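PDB 3IUP: putative NADPH:quinone oxidoreductase, which binds NADPH and probably uses it to reduce quinone substrates. Local coordinates for residues A[68-73]-A[350-355]; A[358-363]-A[367-372]. One frame throughout, in Å; residues are numbered along the deposited sequence.

Interaction 1. Residues A[68-73]-A[350-355]; sequences ERPIVT and EVLDLD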
# COMPACT_ATOMS: atom_id res chain seq x y z
N GLU A 68 -2.84 -1.82 47.31
CA GLU A 68 -3.22 -0.45 46.95
C GLU A 68 -2.19 0.22 46.00
O GLU A 68 -2.54 1.15 45.25
CB GLU A 68 -3.43 0.42 48.19
CG GLU A 68 -4.60 0.01 49.12
N ARG A 69 -0.96 -0.29 46.01
CA ARG A 69 0.16 0.24 45.21
C ARG A 69 0.91 -0.89 44.55
O ARG A 69 2.07 -1.19 44.91
CB ARG A 69 1.09 1.06 46.11
CG ARG A 69 0.41 2.21 46.80
CD ARG A 69 -0.07 3.31 45.86
NE ARG A 69 -0.88 4.30 46.58
CZ ARG A 69 -0.40 5.35 47.23
NH1 ARG A 69 0.91 5.62 47.27
NH2 ARG A 69 -1.24 6.16 47.83
N PRO A 70 0.27 -1.55 43.59
CA PRO A 70 0.86 -2.68 42.92
C PRO A 70 1.93 -2.30 41.92
O PRO A 70 1.92 -1.17 41.38
CB PRO A 70 -0.34 -3.33 42.20
CG PRO A 70 -1.25 -2.17 41.93
CD PRO A 70 -1.08 -1.23 43.08
N ILE A 71 2.86 -3.24 41.72
CA ILE A 71 3.88 -3.21 40.68
C ILE A 71 3.82 -4.46 39.80
O ILE A 71 3.63 -5.58 40.29
CB ILE A 71 5.27 -3.10 41.31
CG1 ILE A 71 5.37 -1.85 42.16
CG2 ILE A 71 6.35 -3.09 40.22
CD1 ILE A 71 6.40 -1.94 43.23
N VAL A 72 3.93 -4.29 38.50
CA VAL A 72 4.13 -5.41 37.59
C VAL A 72 5.47 -5.19 36.86
O VAL A 72 5.73 -4.09 36.35
CB VAL A 72 2.98 -5.58 36.58
CG1 VAL A 72 3.25 -6.76 35.61
CG2 VAL A 72 1.64 -5.72 37.32
N THR A 73 6.30 -6.24 36.84
CA THR A 73 7.51 -6.27 36.01
C THR A 73 7.50 -7.43 35.02
O THR A 73 6.88 -8.45 35.26
CB THR A 73 8.78 -6.24 36.88
OG1 THR A 73 8.78 -7.35 37.78
CG2 THR A 73 8.79 -5.01 37.74
N GLU A 350 -6.45 -2.09 40.09
CA GLU A 350 -6.85 -3.30 39.39
C GLU A 350 -6.34 -3.43 37.94
O GLU A 350 -6.27 -4.53 37.41
CB GLU A 350 -8.39 -3.41 39.43
CG GLU A 350 -8.94 -3.77 40.77
CD GLU A 350 -10.48 -3.76 40.83
OE1 GLU A 350 -11.16 -2.98 40.11
OE2 GLU A 350 -11.04 -4.55 41.63
N VAL A 351 -5.94 -2.31 37.31
CA VAL A 351 -5.28 -2.35 36.03
C VAL A 351 -4.02 -3.21 36.12
O VAL A 351 -3.63 -3.84 35.15
CB VAL A 351 -4.96 -0.90 35.53
CG1 VAL A 351 -4.21 -0.87 34.20
CG2 VAL A 351 -6.26 -0.04 35.50
N LEU A 352 -3.39 -3.19 37.28
CA LEU A 352 -2.12 -3.88 37.46
C LEU A 352 -2.29 -5.24 38.12
O LEU A 352 -1.31 -5.85 38.51
CB LEU A 352 -1.12 -3.00 38.19
CG LEU A 352 -0.80 -1.69 37.44
CD1 LEU A 352 0.34 -0.92 38.18
CD2 LEU A 352 -0.46 -1.86 35.97
N ASP A 353 -3.51 -5.74 38.24
CA ASP A 353 -3.75 -7.11 38.70
C ASP A 353 -3.55 -8.07 37.54
O ASP A 353 -4.20 -7.93 36.51
CB ASP A 353 -5.17 -7.20 39.22
CG ASP A 353 -5.52 -8.56 39.81
OD1 ASP A 353 -5.16 -9.61 39.22
OD2 ASP A 353 -6.17 -8.54 40.87
N LEU A 354 -2.67 -9.06 37.69
CA LEU A 354 -2.36 -9.95 36.56
C LEU A 354 -3.59 -10.75 36.09
O LEU A 354 -3.72 -11.09 34.91
CB LEU A 354 -1.20 -10.87 36.92
CG LEU A 354 0.15 -10.18 37.16
CD1 LEU A 354 1.19 -11.15 37.78
CD2 LEU A 354 0.62 -9.56 35.85
N ASP A 355 -4.51 -10.98 37.02
CA ASP A 355 -5.79 -11.66 36.72
C ASP A 355 -6.66 -10.81 35.81
O ASP A 355 -7.30 -11.34 34.89
CB ASP A 355 -6.57 -11.98 38.01
CG ASP A 355 -5.88 -13.04 38.91
OD1 ASP A 355 -5.11 -13.91 38.42
OD2 ASP A 355 -6.13 -13.01 40.14
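One face of strand 70-75, part of the GroES-like region, in a five-stranded antiparallel sheet, is packed here against the short link between helices 348-351 and 354-360. Pro70 and Val72 meet Leu352 and Leu354 through apolar contacts, and no hydrogen bond joins the two segments. Leu352 does most of the work. Its CB lies 3.8 Å from Pro70 CG, and the two side chains cross at about a right angle. The same CB is 4.0 Å from Val72 CG2, so it sits against both strand residues. Further out, Leu352 CD1 comes to 3.6 Å from Pro70 O, a methyl group resting on a strand carbonyl. Leu352 CG lies anti to its own carbonyl carbon (chi1 -60°), which sends the isobutyl group across the strand, with CD1 toward that oxygen.

Pro70 and Val72 are two apart on an extended strand and face the link together, while Ile71 between them turns its CB away. The strand lies between strands 61-65 and 17-26. Leu20 of strand 17-26 touches both Val72 and Leu352 and extends the apolar patch.

Val72 uses its two methyls on different partners. CG2 is close to Leu352 O, at 3.2 Å. CG1 is anti to the backbone N (chi1 178°) and touches Leu354 CD2 at 3.8 Å. Leu354 reaches this point with the end of its side chain, and Ala61 and Ala63 of strand 61-65 also touch it. The helix that carries Leu354 is capped just before its first turn. Asp353 takes the N-cap position, and its OD1 accepts a bond from Asp355 N at 2.7 Å, with an N-H...O angle of 136°. The CB of Asp353 points away from the strand, leaving the leucines on either side of it in sequence to make the contact.

Interaction 2. Residues A[358-363]-A[367-372]; sequences AVYNKR and EKYLIN. With NDP (NADPH dihydro-nicotinamide-adenine-dinucleotide phosphate), chain C.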
# COMPACT_ATOMS: atom_id res chain seq x y z
N ALA A 358 -4.87 -10.57 32.26
CA ALA A 358 -5.16 -11.78 31.48
C ALA A 358 -6.45 -11.69 30.65
O ALA A 358 -6.51 -12.23 29.55
CB ALA A 358 -5.20 -12.99 32.38
N VAL A 359 -7.47 -10.99 31.14
CA VAL A 359 -8.69 -10.79 30.36
C VAL A 359 -8.63 -9.63 29.41
O VAL A 359 -8.83 -9.78 28.20
CB VAL A 359 -9.91 -10.65 31.29
CG1 VAL A 359 -11.21 -10.46 30.49
CG2 VAL A 359 -9.94 -11.83 32.26
N TYR A 360 -8.30 -8.44 29.91
CA TYR A 360 -8.42 -7.29 29.07
C TYR A 360 -7.40 -7.26 27.92
O TYR A 360 -7.67 -6.73 26.84
CB TYR A 360 -8.49 -6.01 29.92
CG TYR A 360 -7.25 -5.50 30.63
CD1 TYR A 360 -6.21 -4.92 29.93
CD2 TYR A 360 -7.20 -5.48 32.02
CE1 TYR A 360 -5.09 -4.39 30.60
CE2 TYR A 360 -6.13 -4.91 32.70
CZ TYR A 360 -5.06 -4.38 31.97
OH TYR A 360 -3.99 -3.84 32.64
N ASN A 361 -6.27 -7.88 28.16
CA ASN A 361 -5.23 -7.93 27.15
C ASN A 361 -5.54 -8.90 25.97
O ASN A 361 -4.78 -8.90 25.00
CB ASN A 361 -3.85 -8.17 27.79
CG ASN A 361 -2.72 -7.65 26.91
OD1 ASN A 361 -2.90 -6.68 26.16
ND2 ASN A 361 -1.60 -8.33 26.93
N LYS A 362 -6.68 -9.62 26.01
CA LYS A 362 -7.05 -10.48 24.87
C LYS A 362 -7.61 -9.66 23.71
O LYS A 362 -7.66 -10.16 22.58
CB LYS A 362 -8.11 -11.50 25.24
CG LYS A 362 -7.79 -12.44 26.38
CD LYS A 362 -9.01 -13.35 26.61
N ARG A 363 -8.05 -8.42 23.97
CA ARG A 363 -8.82 -7.64 22.96
C ARG A 363 -9.93 -8.52 22.32
O ARG A 363 -10.16 -8.51 21.10
CB ARG A 363 -7.89 -7.02 21.87
CG ARG A 363 -6.64 -6.32 22.45
CD ARG A 363 -5.44 -7.27 22.39
NE ARG A 363 -4.26 -6.79 23.12
CZ ARG A 363 -3.40 -5.89 22.65
NH1 ARG A 363 -3.60 -5.34 21.45
NH2 ARG A 363 -2.36 -5.52 23.38
N GLU A 367 -15.35 -7.61 25.56
CA GLU A 367 -14.57 -7.70 26.78
C GLU A 367 -13.63 -6.51 26.88
O GLU A 367 -12.46 -6.71 27.20
CB GLU A 367 -13.81 -9.04 26.86
CG GLU A 367 -14.76 -10.23 26.90
CD GLU A 367 -14.12 -11.56 27.21
OE1 GLU A 367 -13.58 -11.70 28.34
OE2 GLU A 367 -14.18 -12.49 26.33
N LYS A 368 -14.15 -5.32 26.59
CA LYS A 368 -13.44 -4.08 26.86
C LYS A 368 -13.63 -3.64 28.32
O LYS A 368 -14.75 -3.64 28.84
CB LYS A 368 -13.84 -2.97 25.92
CG LYS A 368 -12.94 -1.72 26.03
CD LYS A 368 -13.37 -0.57 25.15
CE LYS A 368 -13.14 -0.86 23.66
NZ LYS A 368 -11.72 -0.89 23.29
N TYR A 369 -12.53 -3.27 28.97
CA TYR A 369 -12.56 -2.84 30.36
C TYR A 369 -12.54 -1.31 30.43
O TYR A 369 -11.85 -0.68 29.64
CB TYR A 369 -11.36 -3.42 31.13
CG TYR A 369 -11.56 -4.82 31.69
CD1 TYR A 369 -12.32 -5.77 31.03
CD2 TYR A 369 -10.95 -5.17 32.90
CE1 TYR A 369 -12.48 -7.05 31.59
CE2 TYR A 369 -11.10 -6.43 33.46
CZ TYR A 369 -11.87 -7.36 32.80
OH TYR A 369 -11.99 -8.60 33.38
N LEU A 370 -13.26 -0.76 31.40
CA LEU A 370 -13.31 0.70 31.67
C LEU A 370 -12.61 0.93 33.00
O LEU A 370 -12.87 0.21 33.96
CB LEU A 370 -14.74 1.16 31.80
CG LEU A 370 -14.97 2.66 31.96
CD1 LEU A 370 -14.54 3.38 30.67
CD2 LEU A 370 -16.46 2.91 32.31
N ILE A 371 -11.70 1.88 33.05
CA ILE A 371 -11.05 2.24 34.29
C ILE A 371 -11.74 3.44 34.87
O ILE A 371 -12.03 4.44 34.17
CB ILE A 371 -9.56 2.60 34.10
CG1 ILE A 371 -8.76 1.44 33.49
CG2 ILE A 371 -8.87 3.05 35.45
CD1 ILE A 371 -7.43 1.91 32.84
N ASN A 372 -12.00 3.38 36.17
CA ASN A 372 -12.37 4.57 36.91
C ASN A 372 -11.22 4.89 37.85
O ASN A 372 -11.08 4.25 38.89
CB ASN A 372 -13.66 4.37 37.69
CG ASN A 372 -14.01 5.58 38.56
OD1 ASN A 372 -13.24 6.54 38.69
ND2 ASN A 372 -15.19 5.56 39.13
PA NDP C . -12.43 -4.20 20.73
O1A NDP C . -13.75 -3.73 21.06
O2A NDP C . -11.52 -4.63 21.82
O5B NDP C . -12.69 -5.48 19.71
C5B NDP C . -11.52 -6.09 19.14
C4B NDP C . -11.96 -7.07 18.10
O4B NDP C . -10.78 -7.60 17.56
C3B NDP C . -12.79 -8.23 18.68
O3B NDP C . -13.97 -8.53 17.96
C2B NDP C . -11.84 -9.44 18.56
O2B NDP C . -12.49 -10.67 18.26
C1B NDP C . -10.96 -9.01 17.39
N9A NDP C . -9.63 -9.62 17.40
C8A NDP C . -8.77 -9.63 18.47
N7A NDP C . -7.61 -10.20 18.09
C5A NDP C . -7.71 -10.56 16.76
C6A NDP C . -6.85 -11.19 15.83
N6A NDP C . -5.64 -11.68 16.16
N1A NDP C . -7.29 -11.39 14.54
C2A NDP C . -8.54 -11.03 14.15
N3A NDP C . -9.38 -10.41 15.05
C4A NDP C . -8.98 -10.19 16.32
O3 NDP C . -11.54 -3.17 19.86
PN NDP C . -11.88 -1.69 19.54
O1N NDP C . -13.18 -1.50 18.94
O2N NDP C . -11.55 -0.78 20.69
O5D NDP C . -10.76 -1.40 18.39
C5D NDP C . -10.92 -1.99 17.09
C4D NDP C . -9.64 -1.81 16.28
O4D NDP C . -9.62 -0.43 15.84
C3D NDP C . -8.32 -2.09 17.03
O3D NDP C . -7.38 -2.72 16.19
C2D NDP C . -7.84 -0.68 17.34
O2D NDP C . -6.45 -0.54 17.58
C1D NDP C . -8.28 0.02 16.05
N1N NDP C . -8.26 1.50 16.14
C2N NDP C . -7.33 2.13 15.38
C3N NDP C . -7.20 3.49 15.39
C7N NDP C . -6.25 4.18 14.43
O7N NDP C . -6.10 5.56 14.61
N7N NDP C . -5.55 3.56 13.48
C4N NDP C . -8.26 4.32 16.02
C5N NDP C . -9.26 3.52 16.83
C6N NDP C . -9.22 2.13 16.84
P2B NDP C . -12.17 -12.04 19.12
O1X NDP C . -13.25 -12.14 20.20
O2X NDP C . -10.77 -12.02 19.74
O3X NDP C . -12.28 -13.16 18.07
O HOH W 1 -10.57 -8.44 26.16
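Tyr360 and Tyr369 form the aromatic part of this contact, where the end of helix 354-360 packs on strand 369-372 beside the NADPH pocket. Tyr360 CB lies over one face of the Tyr369 ring, 4.0 Å from its centroid, in a CH-pi contact. The rings themselves are oblique, with planes at 49°. Tyr360 CG lies between its backbone N and carbonyl carbon (chi1 72°), which carries the ring past Tyr369 to a probable hydrogen bond with Val351.

The apolar pair is Val359 CG1 with Tyr369 CE1, 3.8 Å apart. The same methyl makes a van der Waals contact with a carboxylate oxygen, Glu367 OE1, at 3.4 Å.

Polar bonds act at three places. Water 1 lies 3.0 Å from Val359 O and 2.8 Å from Glu367 O, between the two backbones, and has more acceptors near it than protons to give. Arg363 grips Asn361 side-on: Arg363 NE binds Asn361 O at 2.9 Å, and NH2 binds OD1. The CB of Lys368 points away from 358-363. Its chain bends at chi3 and chi4, and Lys368 NZ gives a 2.6 Å bond to NADPH O2N, on a phosphate of the diphosphate bridge. NZ also donates to Asn45 OD1.

The ammonium group probably offsets part of the diphosphate's negative charge, while the tyrosine packing joins strand 369-372, next to Lys368, to helix 354-360.

How the interactions relate
Helix 354-360 serves both contacts: its start belongs to interaction 1 and its end to interaction 2. Their centres lie about 14 Å apart, on the same side of the chain's centre. They also touch directly. Val351 O is 2.5 Å from Tyr360 OH, a probable hydrogen bond, and Val351 CG2 packs 3.5 Å from Ile371 CD1. Residues 350-355 thus meet both the strand 70-75 sheet and the 358-363/367-372 unit. Only interaction 2 includes residues of the NADPH pocket, Arg363 and Lys368. Interaction 1 is structural packing farther out, its centre about 23 Å from the centre of the chain, against about 13 Å for the centre of interaction 2.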